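Local coordinates for protein farnesyltransferase, putative (Trypanosoma cruzi, PDB 3WCA) that probably catalyses the reductive, magnesium-dependent condensation of two farnesyl diphosphate molecules into squalene, using NADPH or NADH, on the way to lanosterol, at residues A[106-109]-A[110-114]; A[225-228]-A[229-233]; A[312-315]-A[316-320]. The protein carries 1 engineered substitution. All blocks are in the same frame, centred on the assembly; numbering follows the deposited sequence.

Contact 1 (A[106-109]-A[110-114])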
loop_
_atom_site.group_PDB
_atom_site.type_symbol
_atom_site.label_atom_id
_atom_site.label_comp_id
_atom_site.label_asym_id
_atom_site.label_seq_id
_atom_site.Cartn_x
_atom_site.Cartn_y
_atom_site.Cartn_z
ATOM N N ARG A 106 -4.324 5.638 19.019
ATOM C CA ARG A 106 -3.089 4.881 19.208
ATOM C C ARG A 106 -1.874 5.444 18.468
ATOM O O ARG A 106 -0.747 5.327 18.946
ATOM C CB ARG A 106 -3.313 3.418 18.813
ATOM C CG ARG A 106 -4.394 2.720 19.639
ATOM C CD ARG A 106 -4.080 2.761 21.137
ATOM N NE ARG A 106 -2.964 1.891 21.505
ATOM C CZ ARG A 106 -3.081 0.592 21.775
ATOM N NH1 ARG A 106 -4.272 0.006 21.722
ATOM N NH2 ARG A 106 -2.008 -0.121 22.095
ATOM N N GLU A 107 -2.094 6.039 17.302
ATOM C CA GLU A 107 -0.999 6.624 16.539
ATOM C C GLU A 107 -0.295 7.636 17.435
ATOM O O GLU A 107 0.932 7.680 17.511
ATOM C CB GLU A 107 -1.541 7.318 15.289
ATOM C CG GLU A 107 -2.002 6.363 14.201
ATOM C CD GLU A 107 -2.883 7.035 13.166
ATOM O OE1 GLU A 107 -2.574 8.183 12.774
ATOM O OE2 GLU A 107 -3.878 6.411 12.736
ATOM N N ARG A 108 -1.097 8.442 18.121
ATOM C CA ARG A 108 -0.594 9.457 19.034
ATOM C C ARG A 108 0.315 8.759 20.049
ATOM O O ARG A 108 1.430 9.207 20.325
ATOM C CB ARG A 108 -1.787 10.120 19.729
ATOM C CG ARG A 108 -1.519 11.428 20.450
ATOM C CD ARG A 108 -2.800 11.904 21.129
ATOM N NE ARG A 108 -2.621 13.117 21.924
ATOM C CZ ARG A 108 -2.402 14.327 21.415
ATOM N NH1 ARG A 108 -2.332 14.497 20.101
ATOM N NH2 ARG A 108 -2.256 15.370 22.222
ATOM N N GLU A 109 -0.170 7.643 20.582
ATOM C CA GLU A 109 0.574 6.860 21.564
ATOM C C GLU A 109 1.880 6.313 20.980
ATOM O O GLU A 109 2.888 6.218 21.680
ATOM C CB GLU A 109 -0.293 5.702 22.052
ATOM C CG GLU A 109 0.238 4.972 23.274
ATOM C CD GLU A 109 -0.599 3.746 23.600
ATOM O OE1 GLU A 109 -1.824 3.789 23.363
ATOM O OE2 GLU A 109 -0.040 2.745 24.097
ATOM N N LEU A 110 1.851 5.947 19.700
ATOM C CA LEU A 110 3.038 5.413 19.034
ATOM C C LEU A 110 4.175 6.427 19.106
ATOM O O LEU A 110 5.318 6.086 19.416
ATOM C CB LEU A 110 2.727 5.094 17.569
ATOM C CG LEU A 110 3.900 4.700 16.664
ATOM C CD1 LEU A 110 4.598 3.466 17.196
ATOM C CD2 LEU A 110 3.375 4.446 15.255
ATOM N N LEU A 111 3.853 7.681 18.827
ATOM C CA LEU A 111 4.860 8.721 18.867
ATOM C C LEU A 111 5.288 9.098 20.286
ATOM O O LEU A 111 6.471 9.290 20.531
ATOM C CB LEU A 111 4.361 9.951 18.108
ATOM C CG LEU A 111 4.261 9.717 16.598
ATOM C CD1 LEU A 111 3.507 10.861 15.948
ATOM C CD2 LEU A 111 5.656 9.589 16.006
ATOM N N GLU A 112 4.338 9.186 21.219
ATOM C CA GLU A 112 4.666 9.551 22.600
ATOM C C GLU A 112 5.535 8.506 23.285
ATOM O O GLU A 112 6.440 8.845 24.048
ATOM C CB GLU A 112 3.393 9.770 23.418
ATOM C CG GLU A 112 2.490 10.850 22.854
ATOM C CD GLU A 112 1.211 11.022 23.643
ATOM O OE1 GLU A 112 0.594 10.001 24.003
ATOM O OE2 GLU A 112 0.815 12.179 23.891
ATOM N N ARG A 113 5.262 7.235 23.014
ATOM C CA ARG A 113 6.042 6.155 23.601
ATOM C C ARG A 113 6.920 5.547 22.516
ATOM O O ARG A 113 7.190 4.347 22.517
ATOM C CB ARG A 113 5.114 5.091 24.189
ATOM C CG ARG A 113 4.264 5.593 25.345
ATOM C CD ARG A 113 3.343 4.503 25.877
ATOM N NE ARG A 113 4.060 3.415 26.540
ATOM C CZ ARG A 113 3.505 2.249 26.860
ATOM N NH1 ARG A 113 2.231 2.023 26.574
ATOM N NH2 ARG A 113 4.220 1.311 27.469
ATOM N N TYR A 114 7.373 6.397 21.601
ATOM C CA TYR A 114 8.213 5.974 20.485
ATOM C C TYR A 114 9.532 5.348 20.940
ATOM O O TYR A 114 10.282 4.799 20.132
ATOM C CB TYR A 114 8.496 7.173 19.579
ATOM C CG TYR A 114 9.036 6.809 18.212
ATOM C CD1 TYR A 114 8.206 6.245 17.240
ATOM C CD2 TYR A 114 10.368 7.053 17.881
ATOM C CE1 TYR A 114 8.688 5.939 15.971
ATOM C CE2 TYR A 114 10.861 6.750 16.617
ATOM C CZ TYR A 114 10.014 6.197 15.666
ATOM O OH TYR A 114 10.487 5.927 14.409
#
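Glu109 and Arg113, one helical turn apart near the end of helix 105-112, run side by side and point the same way. CG of Glu109 lies opposite its own backbone N (chi1 -168°) and the chain stays extended, carrying the carboxylate alongside the arginine. OE2 of Glu109 meets NH1 of Arg113 at 3.4 Å, at the edge of the guanidinium. The two planes are only 6° apart, yet the N-H is poorly aimed, so this salt bridge contains no more than a weak hydrogen bond. The other oxygen, Glu109 OE1, is gripped more closely by Arg106 NE at 2.9 Å. Glu109 thus links two arginines, one from the turn before and one from the turn after, and both it and Arg113 rest against Phe30 of helix 26-38.

Leu110 is held through its backbone, its N donating to Arg106 O at 2.8 Å, while its CB lies against Glu107 O at 3.1 Å. Arg108 shows a looser pairing. Its NE stays 4.1 Å from Glu112 OE2, which stands well out of the guanidinium plane, so charge alone relates them; NH1 of Arg108 instead bonds the carbonyl of Gly103. The backbone N of Glu112 does reach Arg108 O, at 3.0 Å. Arg113 N likewise donates to Glu109 O at 2.9 Å, although Arg113 is the first residue to leave helical geometry. Glu107 turns to Arg65 in a salt bridge, its side chain about 5 Å from that of the magnesium ligand Asp68.

Glu109 pairs at i-3 with Arg106 and at i+4 with Arg113, a salt-bridge network along the last turns of the helix. Flanked by two arginines, the Glu109 carboxylate would be expected to stay ionised, and would partly offset their positive charge at a partly exposed surface.

Contact 2 (A[225-228]-A[229-233])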
loop_
_atom_site.group_PDB
_atom_site.type_symbol
_atom_site.label_atom_id
_atom_site.label_comp_id
_atom_site.label_asym_id
_atom_site.label_seq_id
_atom_site.Cartn_x
_atom_site.Cartn_y
_atom_site.Cartn_z
ATOM N N GLU A 225 -4.919 14.679 -14.101
ATOM C CA GLU A 225 -4.709 14.213 -15.460
ATOM C C GLU A 225 -5.739 13.159 -15.847
ATOM O O GLU A 225 -6.116 13.058 -17.011
ATOM C CB GLU A 225 -3.300 13.637 -15.634
ATOM C CG GLU A 225 -2.935 13.407 -17.096
ATOM C CD GLU A 225 -1.583 12.740 -17.291
ATOM O OE1 GLU A 225 -0.662 13.007 -16.492
ATOM O OE2 GLU A 225 -1.435 11.961 -18.257
ATOM N N ILE A 226 -6.207 12.379 -14.880
ATOM C CA ILE A 226 -7.193 11.353 -15.184
ATOM C C ILE A 226 -8.635 11.825 -14.980
ATOM O O ILE A 226 -9.487 11.619 -15.852
ATOM C CB ILE A 226 -6.939 10.051 -14.352
ATOM C CG1 ILE A 226 -5.654 9.380 -14.839
ATOM C CG2 ILE A 226 -8.122 9.088 -14.478
ATOM C CD1 ILE A 226 -5.330 8.055 -14.156
ATOM N N TRP A 227 -8.927 12.473 -13.858
ATOM C CA TRP A 227 -10.301 12.895 -13.645
ATOM C C TRP A 227 -10.806 14.105 -14.440
ATOM O O TRP A 227 -12.018 14.247 -14.633
ATOM C CB TRP A 227 -10.599 13.104 -12.149
ATOM C CG TRP A 227 -9.773 14.116 -11.394
ATOM C CD1 TRP A 227 -8.772 13.850 -10.502
ATOM C CD2 TRP A 227 -9.975 15.536 -11.353
ATOM N NE1 TRP A 227 -8.349 15.008 -9.902
ATOM C CE2 TRP A 227 -9.068 16.059 -10.408
ATOM C CE3 TRP A 227 -10.835 16.416 -12.025
ATOM C CZ2 TRP A 227 -9.000 17.430 -10.109
ATOM C CZ3 TRP A 227 -10.767 17.779 -11.727
ATOM C CH2 TRP A 227 -9.853 18.269 -10.778
ATOM N N GLU A 228 -9.906 14.960 -14.922
ATOM C CA GLU A 228 -10.355 16.140 -15.666
ATOM C C GLU A 228 -10.988 15.806 -17.018
ATOM O O GLU A 228 -11.509 16.685 -17.709
ATOM C CB GLU A 228 -9.204 17.137 -15.840
ATOM C CG GLU A 228 -8.167 16.790 -16.896
ATOM C CD GLU A 228 -7.066 17.839 -16.957
ATOM O OE1 GLU A 228 -7.367 19.029 -16.712
ATOM O OE2 GLU A 228 -5.907 17.486 -17.254
ATOM N N LYS A 229 -10.959 14.526 -17.371
ATOM C CA LYS A 229 -11.533 14.041 -18.619
ATOM C C LYS A 229 -13.009 13.700 -18.424
ATOM O O LYS A 229 -13.722 13.412 -19.393
ATOM C CB LYS A 229 -10.811 12.772 -19.082
ATOM C CG LYS A 229 -9.311 12.895 -19.299
ATOM C CD LYS A 229 -8.773 11.586 -19.883
ATOM C CE LYS A 229 -7.303 11.687 -20.291
ATOM N NZ LYS A 229 -6.403 11.911 -19.124
ATOM N N TYR A 230 -13.462 13.730 -17.171
ATOM C CA TYR A 230 -14.844 13.389 -16.853
ATOM C C TYR A 230 -15.539 14.465 -16.029
ATOM O O TYR A 230 -16.759 14.483 -15.926
ATOM C CB TYR A 230 -14.877 12.061 -16.081
ATOM C CG TYR A 230 -14.119 10.957 -16.766
ATOM C CD1 TYR A 230 -14.734 10.158 -17.727
ATOM C CD2 TYR A 230 -12.769 10.745 -16.499
ATOM C CE1 TYR A 230 -14.023 9.175 -18.410
ATOM C CE2 TYR A 230 -12.047 9.764 -17.181
ATOM C CZ TYR A 230 -12.681 8.985 -18.135
ATOM O OH TYR A 230 -11.972 8.027 -18.828
ATOM N N THR A 231 -14.771 15.364 -15.437
ATOM C CA THR A 231 -15.376 16.404 -14.626
ATOM C C THR A 231 -14.401 17.541 -14.383
ATOM O O THR A 231 -13.204 17.397 -14.626
ATOM C CB THR A 231 -15.820 15.839 -13.263
ATOM O OG1 THR A 231 -16.546 16.839 -12.544
ATOM C CG2 THR A 231 -14.605 15.421 -12.440
ATOM N N ASP A 232 -14.932 18.667 -13.915
ATOM C CA ASP A 232 -14.131 19.845 -13.606
ATOM C C ASP A 232 -14.042 19.939 -12.090
ATOM O O ASP A 232 -13.176 20.618 -11.546
ATOM C CB ASP A 232 -14.787 21.116 -14.166
ATOM C CG ASP A 232 -14.760 21.175 -15.689
ATOM O OD1 ASP A 232 -13.651 21.197 -16.267
ATOM O OD2 ASP A 232 -15.848 21.205 -16.309
ATOM N N ASP A 233 -14.957 19.253 -11.415
ATOM C CA ASP A 233 -14.992 19.227 -9.957
ATOM C C ASP A 233 -15.126 17.790 -9.468
ATOM O O ASP A 233 -16.172 17.165 -9.615
ATOM C CB ASP A 233 -16.158 20.065 -9.420
ATOM C CG ASP A 233 -16.330 19.925 -7.912
ATOM O OD1 ASP A 233 -15.323 19.650 -7.228
ATOM O OD2 ASP A 233 -17.465 20.092 -7.408
HETATM O O HOH W 1 -3.705 11.111 -20.420
#
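The indole of Trp227 and the phenol ring of Tyr230 both meet this turn with their edges. Thr231 O lies in the plane of the indole, 3.7 Å from CE3 of Trp227, and Asp232 O approaches CZ3 of Trp227 obliquely at the same distance. The methyl CG2 of Thr231 sits 3.9 Å from CE3 of Trp227. At the rim of the phenol ring, Tyr230 CE2 is 3.4 Å from Ile226 O, with Trp227 O near the same ring's plane. With its CG between backbone N and carbonyl carbon (chi1 59°), Trp227 swings its benzo edge toward the outgoing chain.

The carbonyl of Trp227 is shared. Tyr230 N donates to Trp227 O at 3.0 Å from well above the carbonyl plane, and Thr231 N reaches Trp227 O at 3.1 Å by a more bent bond arriving nearly end-on. Lys229 folds its amino group back over Glu225 O; the modelled separation is implausibly short, so its details are doubtful. A water oxygen accepts from Lys229 NZ at 3.1 Å and the same water donates to Glu225 OE2, while Glu225 OE1 bonds Lys154 N.

Trp227 and Tyr230 also pack on helix 243-258, through Cys249 among others. Trp227 O takes both the i+3 and i+4 amides where the chain leaves helix 224-227 for the loop before helix 243-258, in the all-helical fold of the squalene/phytoene synthase family.

Contact 3 (A[312-315]-A[316-320])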
loop_
_atom_site.group_PDB
_atom_site.type_symbol
_atom_site.label_atom_id
_atom_site.label_comp_id
_atom_site.label_asym_id
_atom_site.label_seq_id
_atom_site.Cartn_x
_atom_site.Cartn_y
_atom_site.Cartn_z
ATOM N N THR A 312 -11.998 -13.428 2.629
ATOM C CA THR A 312 -10.714 -13.073 3.229
ATOM C C THR A 312 -10.055 -14.307 3.837
ATOM O O THR A 312 -8.867 -14.588 3.585
ATOM C CB THR A 312 -10.899 -11.996 4.308
ATOM O OG1 THR A 312 -11.471 -10.829 3.702
ATOM C CG2 THR A 312 -9.559 -11.618 4.928
ATOM N N ALA A 313 -10.825 -15.058 4.623
ATOM C CA ALA A 313 -10.300 -16.268 5.253
ATOM C C ALA A 313 -9.794 -17.221 4.184
ATOM O O ALA A 313 -8.726 -17.815 4.329
ATOM C CB ALA A 313 -11.388 -16.948 6.103
ATOM N N ARG A 314 -10.544 -17.347 3.094
ATOM C CA ARG A 314 -10.154 -18.245 2.019
ATOM C C ARG A 314 -8.845 -17.794 1.393
ATOM O O ARG A 314 -7.976 -18.618 1.092
ATOM C CB ARG A 314 -11.242 -18.302 0.950
ATOM C CG ARG A 314 -11.027 -19.368 -0.126
ATOM C CD ARG A 314 -12.061 -19.234 -1.252
ATOM N NE ARG A 314 -13.419 -19.183 -0.721
ATOM C CZ ARG A 314 -14.293 -18.203 -0.960
ATOM N NH1 ARG A 314 -13.967 -17.168 -1.734
ATOM N NH2 ARG A 314 -15.501 -18.259 -0.419
ATOM N N ILE A 315 -8.708 -16.488 1.181
ATOM C CA ILE A 315 -7.486 -15.951 0.586
ATOM C C ILE A 315 -6.293 -16.226 1.516
ATOM O O ILE A 315 -5.234 -16.662 1.074
ATOM C CB ILE A 315 -7.621 -14.432 0.325
ATOM C CG1 ILE A 315 -8.576 -14.208 -0.856
ATOM C CG2 ILE A 315 -6.223 -13.805 0.094
ATOM C CD1 ILE A 315 -8.975 -12.757 -1.102
ATOM N N PHE A 316 -6.472 -15.978 2.804
ATOM C CA PHE A 316 -5.409 -16.241 3.752
ATOM C C PHE A 316 -5.031 -17.722 3.768
ATOM O O PHE A 316 -3.852 -18.078 3.914
ATOM C CB PHE A 316 -5.827 -15.819 5.157
ATOM C CG PHE A 316 -5.403 -14.430 5.519
ATOM C CD1 PHE A 316 -6.120 -13.324 5.067
ATOM C CD2 PHE A 316 -4.278 -14.222 6.311
ATOM C CE1 PHE A 316 -5.726 -12.024 5.403
ATOM C CE2 PHE A 316 -3.874 -12.935 6.651
ATOM C CZ PHE A 316 -4.603 -11.833 6.195
ATOM N N HIS A 317 -6.023 -18.580 3.588
ATOM C CA HIS A 317 -5.781 -20.007 3.622
ATOM C C HIS A 317 -4.989 -20.592 2.470
ATOM O O HIS A 317 -4.080 -21.392 2.693
ATOM C CB HIS A 317 -7.093 -20.784 3.726
ATOM C CG HIS A 317 -6.889 -22.265 3.752
ATOM N ND1 HIS A 317 -6.464 -22.935 4.881
ATOM C CD2 HIS A 317 -6.928 -23.187 2.760
ATOM C CE1 HIS A 317 -6.246 -24.203 4.581
ATOM N NE2 HIS A 317 -6.518 -24.382 3.300
ATOM N N TYR A 318 -5.330 -20.208 1.246
ATOM C CA TYR A 318 -4.670 -20.761 0.071
ATOM C C TYR A 318 -3.456 -20.054 -0.509
ATOM O O TYR A 318 -2.719 -20.661 -1.283
ATOM C CB TYR A 318 -5.696 -20.958 -1.046
ATOM C CG TYR A 318 -6.673 -22.080 -0.788
ATOM C CD1 TYR A 318 -6.325 -23.405 -1.044
ATOM C CD2 TYR A 318 -7.942 -21.818 -0.275
ATOM C CE1 TYR A 318 -7.220 -24.445 -0.795
ATOM C CE2 TYR A 318 -8.843 -22.845 -0.021
ATOM C CZ TYR A 318 -8.477 -24.158 -0.283
ATOM O OH TYR A 318 -9.373 -25.180 -0.033
ATOM N N SER A 319 -3.237 -18.791 -0.161
ATOM C CA SER A 319 -2.090 -18.058 -0.697
ATOM C C SER A 319 -0.778 -18.437 -0.012
ATOM O O SER A 319 -0.044 -17.560 0.444
ATOM C CB SER A 319 -2.300 -16.549 -0.550
ATOM O OG SER A 319 -3.513 -16.142 -1.150
ATOM N N THR A 320 -0.481 -19.735 0.046
ATOM C CA THR A 320 0.744 -20.220 0.678
ATOM C C THR A 320 1.773 -20.635 -0.357
ATOM O O THR A 320 2.960 -20.732 -0.054
ATOM C CB THR A 320 0.484 -21.434 1.589
ATOM O OG1 THR A 320 -0.296 -22.407 0.883
ATOM C CG2 THR A 320 -0.235 -21.014 2.840
#
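Ser319 and Ile315 close the C-terminal end of helix 309-318, where an inverse gamma turn centred on Ser319 takes the chain out of the helix. Ile315 O accepts twice from that one residue, from Ser319 N at 3.2 Å and from Ser319 OG at 2.9 Å, the two donors coming from opposite faces of the carbonyl plane. OG of Ser319 stands opposite its own carbonyl carbon (chi1 -55°), which folds the hydroxyl back over the preceding turn and settles a buried polar atom.

One turn earlier, Thr312 and Phe316 lie alongside each other. The methyl CG2 of Thr312 touches CD1 of Phe316 at 3.8 Å, and Thr312 O sits at the edge of the ring, in its plane, 3.4 Å from the same CD1. Arg314 adds its aliphatic part, CG, against CD2 of Tyr318 at 3.9 Å.

Further out, the hydroxyl of Thr312 bonds the carbonyl of Thr308, which is consistent with the torsion that lays the methyl along the ring. Phe316 is embraced by Ile282 and Met286 of helix 274-294 and by Val44 and Val45 of helix 40-45. Ile315 and Ser319 are wedged between helices 274-294 and 322-338, with Tyr332 and Thr325 among their neighbours on the latter. On the exposed flank, His317 turns an edge to Tyr318, CD2 of His317 standing 3.3 Å above the plane of the Tyr318 ring, over its centre.

All three contacts show one principle, the last turn of a helix held by pairs three or four residues apart, at separate places in a single-chain helical protein. Their centres are 39 Å (contacts 1 and 2), 32 Å (1 and 3) and 37 Å (2 and 3) apart, and none touches another; the nearest atoms, in contacts 1 and 3, are about 19 Å apart. Contact 1 lies nearest the metal site, with the Glu107 side chain about 9 Å from the bound magnesium ion and from the thiodiphosphate ligand. In contact 3 the Phe316 side chain comes within about 10 Å of that ligand, whereas contact 2 belongs to a peripheral region away from known sites.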